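Local coordinates for protein PfhB2 (PDB 6U8T) that probably acts as a YopT-type cysteine protease of the papain-like clan CA, as one domain of the Pasteurella multocida toxin PfhB2, at residues K137-T142 with K150-N155; L97-L102 with V107-K112; E84-Q87 with Q93-K96. The protein carries 1 engineered substitution. All coordinates share one frame; numbering follows the deposited sequence.

Contact 1 (K137-T142 with K150-N155); sequences KAILDT and KKISIN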
loop_
_atom_site.group_PDB
_atom_site.type_symbol
_atom_site.label_atom_id
_atom_site.label_comp_id
_atom_site.label_asym_id
_atom_site.label_seq_id
_atom_site.Cartn_x
_atom_site.Cartn_y
_atom_site.Cartn_z
ATOM N N LYS C 137 1.633 21.618 -7.696
ATOM C CA LYS C 137 1.992 22.438 -8.887
ATOM C C LYS C 137 1.448 21.753 -10.154
ATOM O O LYS C 137 0.891 22.441 -11.003
ATOM C CB LYS C 137 3.514 22.635 -8.956
ATOM C CG LYS C 137 4.056 23.940 -9.519
ATOM C CD LYS C 137 4.829 23.787 -10.848
ATOM C CE LYS C 137 6.222 24.392 -10.833
ATOM N NZ LYS C 137 7.162 23.605 -11.672
ATOM N N ALA C 138 1.604 20.437 -10.288
ATOM C CA ALA C 138 1.134 19.679 -11.473
ATOM C C ALA C 138 -0.401 19.784 -11.597
ATOM O O ALA C 138 -0.901 19.879 -12.728
ATOM C CB ALA C 138 1.588 18.234 -11.392
ATOM N N ILE C 139 -1.118 19.747 -10.472
ATOM C CA ILE C 139 -2.609 19.876 -10.440
ATOM C C ILE C 139 -2.998 21.297 -10.902
ATOM O O ILE C 139 -3.876 21.408 -11.764
ATOM C CB ILE C 139 -3.170 19.544 -9.036
ATOM C CG1 ILE C 139 -2.963 18.064 -8.708
ATOM C CG2 ILE C 139 -4.633 19.983 -8.912
ATOM C CD1 ILE C 139 -3.201 17.720 -7.269
ATOM N N LEU C 140 -2.336 22.328 -10.383
ATOM C CA LEU C 140 -2.722 23.755 -10.608
ATOM C C LEU C 140 -2.235 24.261 -11.964
ATOM O O LEU C 140 -2.865 25.182 -12.464
ATOM C CB LEU C 140 -2.190 24.622 -9.461
ATOM C CG LEU C 140 -2.909 24.405 -8.125
ATOM C CD1 LEU C 140 -2.290 25.285 -7.050
ATOM C CD2 LEU C 140 -4.418 24.615 -8.262
ATOM N N ASP C 141 -1.155 23.718 -12.526
ATOM C CA ASP C 141 -0.557 24.187 -13.807
ATOM C C ASP C 141 -1.576 23.979 -14.924
ATOM O O ASP C 141 -2.122 22.883 -15.037
ATOM C CB ASP C 141 0.738 23.449 -14.157
ATOM C CG ASP C 141 1.512 24.036 -15.341
ATOM O OD1 ASP C 141 1.205 25.146 -15.846
ATOM O OD2 ASP C 141 2.521 23.432 -15.695
ATOM N N THR C 142 -1.845 25.007 -15.719
ATOM C CA THR C 142 -2.734 24.919 -16.898
ATOM C C THR C 142 -1.931 25.203 -18.173
ATOM O O THR C 142 -2.567 25.288 -19.243
ATOM C CB THR C 142 -3.949 25.835 -16.709
ATOM O OG1 THR C 142 -3.547 27.115 -16.227
ATOM C CG2 THR C 142 -4.950 25.218 -15.754
ATOM N N LYS C 150 -7.705 17.342 -14.950
ATOM C CA LYS C 150 -6.592 16.419 -14.600
ATOM C C LYS C 150 -7.159 15.102 -14.076
ATOM O O LYS C 150 -8.122 15.143 -13.267
ATOM C CB LYS C 150 -5.659 17.042 -13.557
ATOM C CG LYS C 150 -4.890 18.270 -14.030
ATOM C CD LYS C 150 -5.595 19.594 -13.814
ATOM C CE LYS C 150 -4.861 20.787 -14.417
ATOM N NZ LYS C 150 -3.375 20.640 -14.381
ATOM N N LYS C 151 -6.619 13.979 -14.550
ATOM C CA LYS C 151 -6.726 12.675 -13.884
ATOM C C LYS C 151 -5.397 12.403 -13.170
ATOM O O LYS C 151 -4.347 12.351 -13.833
ATOM C CB LYS C 151 -7.071 11.586 -14.894
ATOM C CG LYS C 151 -7.449 10.230 -14.305
ATOM C CD LYS C 151 -8.210 9.384 -15.288
ATOM C CE LYS C 151 -7.397 9.051 -16.505
ATOM N NZ LYS C 151 -6.220 8.238 -16.157
ATOM N N ILE C 152 -5.462 12.276 -11.853
ATOM C CA ILE C 152 -4.312 12.255 -10.925
ATOM C C ILE C 152 -4.173 10.844 -10.323
ATOM O O ILE C 152 -5.093 10.419 -9.588
ATOM C CB ILE C 152 -4.496 13.343 -9.858
ATOM C CG1 ILE C 152 -4.753 14.722 -10.474
ATOM C CG2 ILE C 152 -3.285 13.394 -8.941
ATOM C CD1 ILE C 152 -5.608 15.634 -9.619
ATOM N N SER C 153 -3.103 10.126 -10.682
ATOM C CA SER C 153 -2.740 8.790 -10.137
ATOM C C SER C 153 -1.819 8.972 -8.942
ATOM O O SER C 153 -0.803 9.661 -9.132
ATOM C CB SER C 153 -2.064 7.929 -11.147
ATOM O OG SER C 153 -2.878 7.738 -12.291
ATOM N N ILE C 154 -2.190 8.449 -7.769
ATOM C CA ILE C 154 -1.322 8.491 -6.571
ATOM C C ILE C 154 -1.107 7.073 -6.070
ATOM O O ILE C 154 -2.058 6.260 -6.084
ATOM C CB ILE C 154 -1.850 9.418 -5.472
ATOM C CG1 ILE C 154 -3.072 8.856 -4.770
ATOM C CG2 ILE C 154 -2.114 10.817 -6.016
ATOM C CD1 ILE C 154 -3.614 9.808 -3.737
ATOM N N ASN C 155 0.136 6.773 -5.726
ATOM C CA ASN C 155 0.539 5.471 -5.136
ATOM C C ASN C 155 0.446 5.617 -3.626
ATOM O O ASN C 155 0.748 6.674 -3.116
ATOM C CB ASN C 155 1.870 5.022 -5.719
ATOM C CG ASN C 155 1.676 4.731 -7.189
ATOM O OD1 ASN C 155 0.889 3.876 -7.554
ATOM N ND2 ASN C 155 2.208 5.576 -8.038
#

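Contact 2 (L97-L102 with V107-K112); sequences LTDNWL and VVPKEK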
loop_
_atom_site.group_PDB
_atom_site.type_symbol
_atom_site.label_atom_id
_atom_site.label_comp_id
_atom_site.label_asym_id
_atom_site.label_seq_id
_atom_site.Cartn_x
_atom_site.Cartn_y
_atom_site.Cartn_z
ATOM N N LEU C 97 -6.489 2.382 -21.933
ATOM C CA LEU C 97 -7.915 2.036 -22.124
ATOM C C LEU C 97 -8.770 3.222 -21.649
ATOM O O LEU C 97 -9.715 3.590 -22.378
ATOM C CB LEU C 97 -8.193 0.737 -21.375
ATOM C CG LEU C 97 -9.642 0.362 -21.139
ATOM C CD1 LEU C 97 -9.723 -1.133 -21.216
ATOM C CD2 LEU C 97 -10.113 0.861 -19.791
ATOM N N THR C 98 -8.460 3.786 -20.481
ATOM C CA THR C 98 -9.194 4.931 -19.900
ATOM C C THR C 98 -9.075 6.130 -20.854
ATOM O O THR C 98 -10.065 6.803 -21.081
ATOM C CB THR C 98 -8.679 5.263 -18.494
ATOM O OG1 THR C 98 -8.765 4.115 -17.655
ATOM C CG2 THR C 98 -9.483 6.367 -17.858
ATOM N N ASP C 99 -7.881 6.352 -21.401
ATOM C CA ASP C 99 -7.585 7.444 -22.351
ATOM C C ASP C 99 -8.443 7.294 -23.604
ATOM O O ASP C 99 -8.935 8.325 -24.079
ATOM C CB ASP C 99 -6.100 7.483 -22.706
ATOM C CG ASP C 99 -5.750 8.692 -23.541
ATOM O OD1 ASP C 99 -5.807 9.790 -22.984
ATOM O OD2 ASP C 99 -5.453 8.518 -24.741
ATOM N N ASN C 100 -8.583 6.077 -24.134
ATOM C CA ASN C 100 -9.409 5.815 -25.342
ATOM C C ASN C 100 -10.876 6.145 -25.028
ATOM O O ASN C 100 -11.546 6.789 -25.871
ATOM C CB ASN C 100 -9.301 4.380 -25.848
ATOM C CG ASN C 100 -7.957 4.066 -26.467
ATOM O OD1 ASN C 100 -7.434 2.987 -26.229
ATOM N ND2 ASN C 100 -7.389 4.958 -27.260
ATOM N N TRP C 101 -11.353 5.729 -23.861
ATOM C CA TRP C 101 -12.738 6.010 -23.396
ATOM C C TRP C 101 -12.957 7.527 -23.324
ATOM O O TRP C 101 -13.989 8.002 -23.838
ATOM C CB TRP C 101 -13.025 5.338 -22.049
ATOM C CG TRP C 101 -14.446 5.473 -21.615
ATOM C CD1 TRP C 101 -15.475 4.639 -21.948
ATOM C CD2 TRP C 101 -15.017 6.529 -20.819
ATOM N NE1 TRP C 101 -16.649 5.101 -21.418
ATOM C CE2 TRP C 101 -16.396 6.252 -20.705
ATOM C CE3 TRP C 101 -14.509 7.670 -20.203
ATOM C CZ2 TRP C 101 -17.258 7.035 -19.947
ATOM C CZ3 TRP C 101 -15.365 8.469 -19.477
ATOM C CH2 TRP C 101 -16.729 8.160 -19.365
ATOM N N LEU C 102 -12.008 8.258 -22.750
ATOM C CA LEU C 102 -12.108 9.729 -22.573
ATOM C C LEU C 102 -12.196 10.408 -23.942
ATOM O O LEU C 102 -13.021 11.321 -24.090
ATOM C CB LEU C 102 -10.940 10.237 -21.735
ATOM C CG LEU C 102 -11.101 10.012 -20.230
ATOM C CD1 LEU C 102 -9.790 10.246 -19.507
ATOM C CD2 LEU C 102 -12.195 10.897 -19.647
ATOM N N VAL C 107 -13.414 14.124 -24.800
ATOM C CA VAL C 107 -12.364 14.761 -23.951
ATOM C C VAL C 107 -11.049 14.755 -24.732
ATOM O O VAL C 107 -10.695 13.701 -25.299
ATOM C CB VAL C 107 -12.187 14.032 -22.602
ATOM C CG1 VAL C 107 -11.126 14.710 -21.762
ATOM C CG2 VAL C 107 -13.498 13.941 -21.835
ATOM N N VAL C 108 -10.347 15.881 -24.765
ATOM C CA VAL C 108 -9.128 16.076 -25.624
ATOM C C VAL C 108 -7.903 16.151 -24.719
ATOM O O VAL C 108 -7.734 17.111 -23.983
ATOM C CB VAL C 108 -9.233 17.330 -26.537
ATOM C CG1 VAL C 108 -7.969 17.489 -27.361
ATOM C CG2 VAL C 108 -10.455 17.279 -27.436
ATOM N N PRO C 109 -7.017 15.145 -24.757
ATOM C CA PRO C 109 -5.773 15.186 -24.004
ATOM C C PRO C 109 -4.906 16.376 -24.453
ATOM O O PRO C 109 -4.812 16.613 -25.636
ATOM C CB PRO C 109 -5.059 13.843 -24.356
ATOM C CG PRO C 109 -6.048 13.003 -25.093
ATOM C CD PRO C 109 -7.126 13.934 -25.585
ATOM N N LYS C 110 -4.268 17.063 -23.521
ATOM C CA LYS C 110 -3.301 18.146 -23.846
ATOM C C LYS C 110 -2.021 17.519 -24.393
ATOM O O LYS C 110 -1.714 16.368 -23.996
ATOM C CB LYS C 110 -2.980 19.011 -22.632
ATOM C CG LYS C 110 -4.085 19.962 -22.250
ATOM C CD LYS C 110 -3.687 21.061 -21.282
ATOM C CE LYS C 110 -4.930 21.788 -20.766
ATOM N NZ LYS C 110 -4.598 22.881 -19.821
ATOM N N GLU C 111 -1.342 18.220 -25.298
ATOM C CA GLU C 111 -0.054 17.836 -25.910
ATOM C C GLU C 111 0.971 18.917 -25.568
ATOM O O GLU C 111 0.580 20.107 -25.489
ATOM C CB GLU C 111 -0.159 17.692 -27.430
ATOM C CG GLU C 111 -1.443 17.050 -27.902
ATOM C CD GLU C 111 -1.232 15.943 -28.905
ATOM O OE1 GLU C 111 -0.843 16.264 -30.085
ATOM O OE2 GLU C 111 -1.444 14.757 -28.493
ATOM N N LYS C 112 2.243 18.539 -25.422
ATOM C CA LYS C 112 3.400 19.456 -25.592
ATOM C C LYS C 112 3.906 19.259 -27.009
ATOM O O LYS C 112 4.032 18.100 -27.398
ATOM C CB LYS C 112 4.450 19.138 -24.539
ATOM C CG LYS C 112 3.960 19.350 -23.109
ATOM C CD LYS C 112 3.479 20.775 -22.824
ATOM C CE LYS C 112 3.767 21.192 -21.394
ATOM N NZ LYS C 112 2.918 22.325 -20.954
#

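Contact 3 (E84-Q87 with Q93-K96); sequences EFMQ and QQFK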
loop_
_atom_site.group_PDB
_atom_site.type_symbol
_atom_site.label_atom_id
_atom_site.label_comp_id
_atom_site.label_asym_id
_atom_site.label_seq_id
_atom_site.Cartn_x
_atom_site.Cartn_y
_atom_site.Cartn_z
ATOM N N GLU C 84 -13.672 -3.327 -17.940
ATOM C CA GLU C 84 -12.692 -3.229 -19.048
ATOM C C GLU C 84 -11.292 -2.919 -18.468
ATOM O O GLU C 84 -10.321 -3.649 -18.785
ATOM C CB GLU C 84 -13.197 -2.220 -20.076
ATOM C CG GLU C 84 -14.324 -2.795 -20.916
ATOM C CD GLU C 84 -15.242 -1.798 -21.595
ATOM O OE1 GLU C 84 -14.943 -0.574 -21.511
ATOM O OE2 GLU C 84 -16.274 -2.246 -22.177
ATOM N N PHE C 85 -11.220 -1.954 -17.568
ATOM C CA PHE C 85 -9.966 -1.534 -16.900
ATOM C C PHE C 85 -9.312 -2.718 -16.183
ATOM O O PHE C 85 -8.118 -2.955 -16.293
ATOM C CB PHE C 85 -10.260 -0.368 -15.969
ATOM C CG PHE C 85 -9.046 0.146 -15.247
ATOM C CD1 PHE C 85 -8.307 1.189 -15.786
ATOM C CD2 PHE C 85 -8.690 -0.348 -14.006
ATOM C CE1 PHE C 85 -7.226 1.726 -15.106
ATOM C CE2 PHE C 85 -7.596 0.174 -13.337
ATOM C CZ PHE C 85 -6.871 1.213 -13.889
HETATM N N MSE C 86 -10.137 -3.477 -15.480
HETATM C CA MSE C 86 -9.731 -4.614 -14.663
HETATM C C MSE C 86 -9.225 -5.756 -15.542
HETATM O O MSE C 86 -8.380 -6.506 -15.095
HETATM C CB MSE C 86 -10.941 -5.134 -13.873
HETATM C CG MSE C 86 -10.720 -5.397 -12.417
HETATM SE SE MSE C 86 -10.825 -3.712 -11.449
HETATM C CE MSE C 86 -8.977 -3.022 -11.255
ATOM N N GLN C 87 -9.782 -5.922 -16.746
ATOM C CA GLN C 87 -9.445 -7.007 -17.650
ATOM C C GLN C 87 -8.185 -6.697 -18.475
ATOM O O GLN C 87 -7.724 -7.585 -19.215
ATOM C CB GLN C 87 -10.565 -7.236 -18.677
ATOM C CG GLN C 87 -11.873 -7.790 -18.113
ATOM C CD GLN C 87 -12.961 -7.735 -19.159
ATOM O OE1 GLN C 87 -12.859 -7.023 -20.168
ATOM N NE2 GLN C 87 -14.014 -8.494 -18.947
ATOM N N GLN C 93 -1.451 -0.474 -20.278
ATOM C CA GLN C 93 -2.662 -0.778 -21.096
ATOM C C GLN C 93 -3.918 -0.291 -20.382
ATOM O O GLN C 93 -4.785 0.159 -21.052
ATOM C CB GLN C 93 -2.730 -2.262 -21.428
ATOM C CG GLN C 93 -1.602 -2.661 -22.361
ATOM C CD GLN C 93 -1.631 -4.127 -22.668
ATOM O OE1 GLN C 93 -1.854 -4.525 -23.805
ATOM N NE2 GLN C 93 -1.428 -4.922 -21.636
ATOM N N GLN C 94 -3.991 -0.387 -19.071
ATOM C CA GLN C 94 -5.129 0.092 -18.259
ATOM C C GLN C 94 -5.309 1.593 -18.513
ATOM O O GLN C 94 -6.414 2.012 -18.902
ATOM C CB GLN C 94 -4.884 -0.147 -16.774
ATOM C CG GLN C 94 -4.960 -1.605 -16.375
ATOM C CD GLN C 94 -4.863 -1.787 -14.883
ATOM O OE1 GLN C 94 -4.026 -1.195 -14.216
ATOM N NE2 GLN C 94 -5.741 -2.599 -14.336
ATOM N N PHE C 95 -4.250 2.375 -18.339
ATOM C CA PHE C 95 -4.307 3.853 -18.529
ATOM C C PHE C 95 -4.585 4.180 -20.013
ATOM O O PHE C 95 -5.336 5.144 -20.282
ATOM C CB PHE C 95 -3.067 4.507 -17.910
ATOM C CG PHE C 95 -3.017 4.407 -16.406
ATOM C CD1 PHE C 95 -4.100 4.791 -15.614
ATOM C CD2 PHE C 95 -1.878 3.923 -15.783
ATOM C CE1 PHE C 95 -4.033 4.714 -14.231
ATOM C CE2 PHE C 95 -1.813 3.863 -14.393
ATOM C CZ PHE C 95 -2.884 4.263 -13.617
ATOM N N LYS C 96 -4.077 3.376 -20.947
ATOM C CA LYS C 96 -4.382 3.556 -22.395
ATOM C C LYS C 96 -5.887 3.336 -22.639
ATOM O O LYS C 96 -6.491 4.042 -23.493
ATOM C CB LYS C 96 -3.551 2.604 -23.259
ATOM C CG LYS C 96 -3.790 2.678 -24.760
ATOM C CD LYS C 96 -3.027 3.767 -25.461
ATOM C CE LYS C 96 -3.438 5.202 -25.179
ATOM N NZ LYS C 96 -4.707 5.567 -25.858
#

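Contact 1 (K137-T142 with K150-N155)
The C-terminal end of helix 133-140 receives the side chain of Lys150, which reaches over from strand 147-155 and sets its ammonium group among backbone carbonyls. The firm bond is from Lys150 NZ to Asp141 O, 2.7 Å long, the donor lying nearly along the C=O axis at a C=O...N angle of 160°. A second, weak hydrogen bond goes from the same NZ to Ala138 O at 3.1 Å; a further approach to Ile139 O is doubtful, because the lysine chain is modelled too close to that oxygen. Two bends, at chi2 (89°) and at the last torsion, turn the chain back toward the carbonyls, where NZ arrives. Lysine suits the place: the last carbonyls of a helix, and those just after it, generally have no i+4 amide, and the negative end of the helix dipole would probably favour a positive charge.

The strand that supplies Lys150 is paired antiparallel with a strand of the second subunit, which continues the beta structure into the partner chain, and Asn218 of that subunit also accepts a hydrogen bond from NZ. Two residues farther on, Ile152 lies on the same strand face as Lys150 and meets Ile139, their branches crossing at about a right angle. Ile152 CD1 touches Ile139 CG1 at 3.7 Å and lies 4.0 Å from Ile139 CD1. Branched isoleucine fits both sites: each puts CG1 beside its backbone N, anti to the carbonyl carbon, and extends the longer arm into buried apolar packing. Asp141 turns its carboxylate away, and OD1 bonds to the N of Gly143.

Contact 2 (L97-L102 with V107-K112)
Leu102 and Val107 meet where helix 91-104 ends and the chain turns toward strand 111-114. Val107 N donates to Leu102 O, 2.9 Å away, with an N-H...O angle of 148° and the donor tilted 29° from the carbonyl plane. This bond spans six residues, and with the apolar contact between its two ends it is consistent with the Schellman motif found at helix C-termini.

Both side chains are set for that contact. Leu102 places CG beside its N, anti to the carbonyl carbon, and CD2 is the methyl that reaches Val107. Val107 holds CG1 anti to its own N (chi1 -179°), which places CG2 beside that N; there CG2 lies 4.0 Å from Leu102 CD2. The beta carbons pack as well, Leu102 CB to Val107 CB at 4.1 Å. Valine's short side chain, branched at CB, sets a methyl directly against Leu102, so apolar surface covers the backbone bond. Ala47 and, from the second subunit, Tyr219 also pack on Val107.

One turn earlier, Asp99 swings CG away from its N, carrying the carboxylate out to Pro109, whose CG is 3.9 Å from Asp99 OD1. This is plain packing against a ring carbon; the charge is answered elsewhere, OD2 forming salt bridges with Arg120 and Lys96. With two basic partners the aspartate would be expected to stay ionised, while the fixed ring of Pro109 gives it a rigid, nonpolar neighbour.

Contact 3 (E84-Q87 with Q93-K96)
Phe85 and Gln94 join two consecutive antiparallel helices, 72-87 and 91-104, which a short loop connects as a helical hairpin. Between 84-87 and 93-96 the nearest CA atoms are those of Phe85 and Gln94, 5.3 Å apart, and the tight part of the contact is one side chain laid over the other. The amide of Gln94 stacks on one face of the Phe85 ring, the two planes only 19° apart, with CD 3.6 Å above the ring plane and displaced toward its rim. Nearer the backbone of the same glutamine, CB makes a CH-pi contact, 3.9 Å from the ring centroid, and comes to 3.4 Å from Phe85 CE1. Phe85 can offer its face because CG is anti to the backbone N (chi1 -179°), which sends the ring out toward the second helix. Glutamine suits the partner position: its methylenes give apolar cover, while its extended chain carries a flat polar head far enough to find a backbone acceptor.

The rest is looser. Phe95 CD1 lies 4.4 Å from Phe85 CE1, near the plane of the Phe85 ring, and the selenomethionine Met86 brings its CE in that plane at another part of the edge. Glu84, Gln87 and Gln93 are exposed; Lys96 is too, but its NZ pairs with Asp99. Helix 20-51 contributes His35, edge-to-face with Phe85. At the tip of the glutamine side chain, Gln94 NE2 donates to Phe85 O over 3.1 Å, arriving from above the carbonyl plane, 45° out of it.

How the contacts relate
Along the chain the contacts follow in series, contact 3 first, then contact 2, then contact 1. Contacts 3 and 2 share helix 91-104, one near its start and the other near its end, with centres about 14 Å apart. Contact 1 lies about 14 Å from contact 2 and 20 Å from contact 3, centre to centre. Strand 147-155 ties it to both: Lys151 packs on Thr98 and Leu102, and Ser153 on Phe95. Contacts 1 and 2 also touch the second subunit, whereas contact 3 lies away from it. Helix 91-104 thus stands between the helical part of the domain and the strand that carries the sheet into the dimer partner.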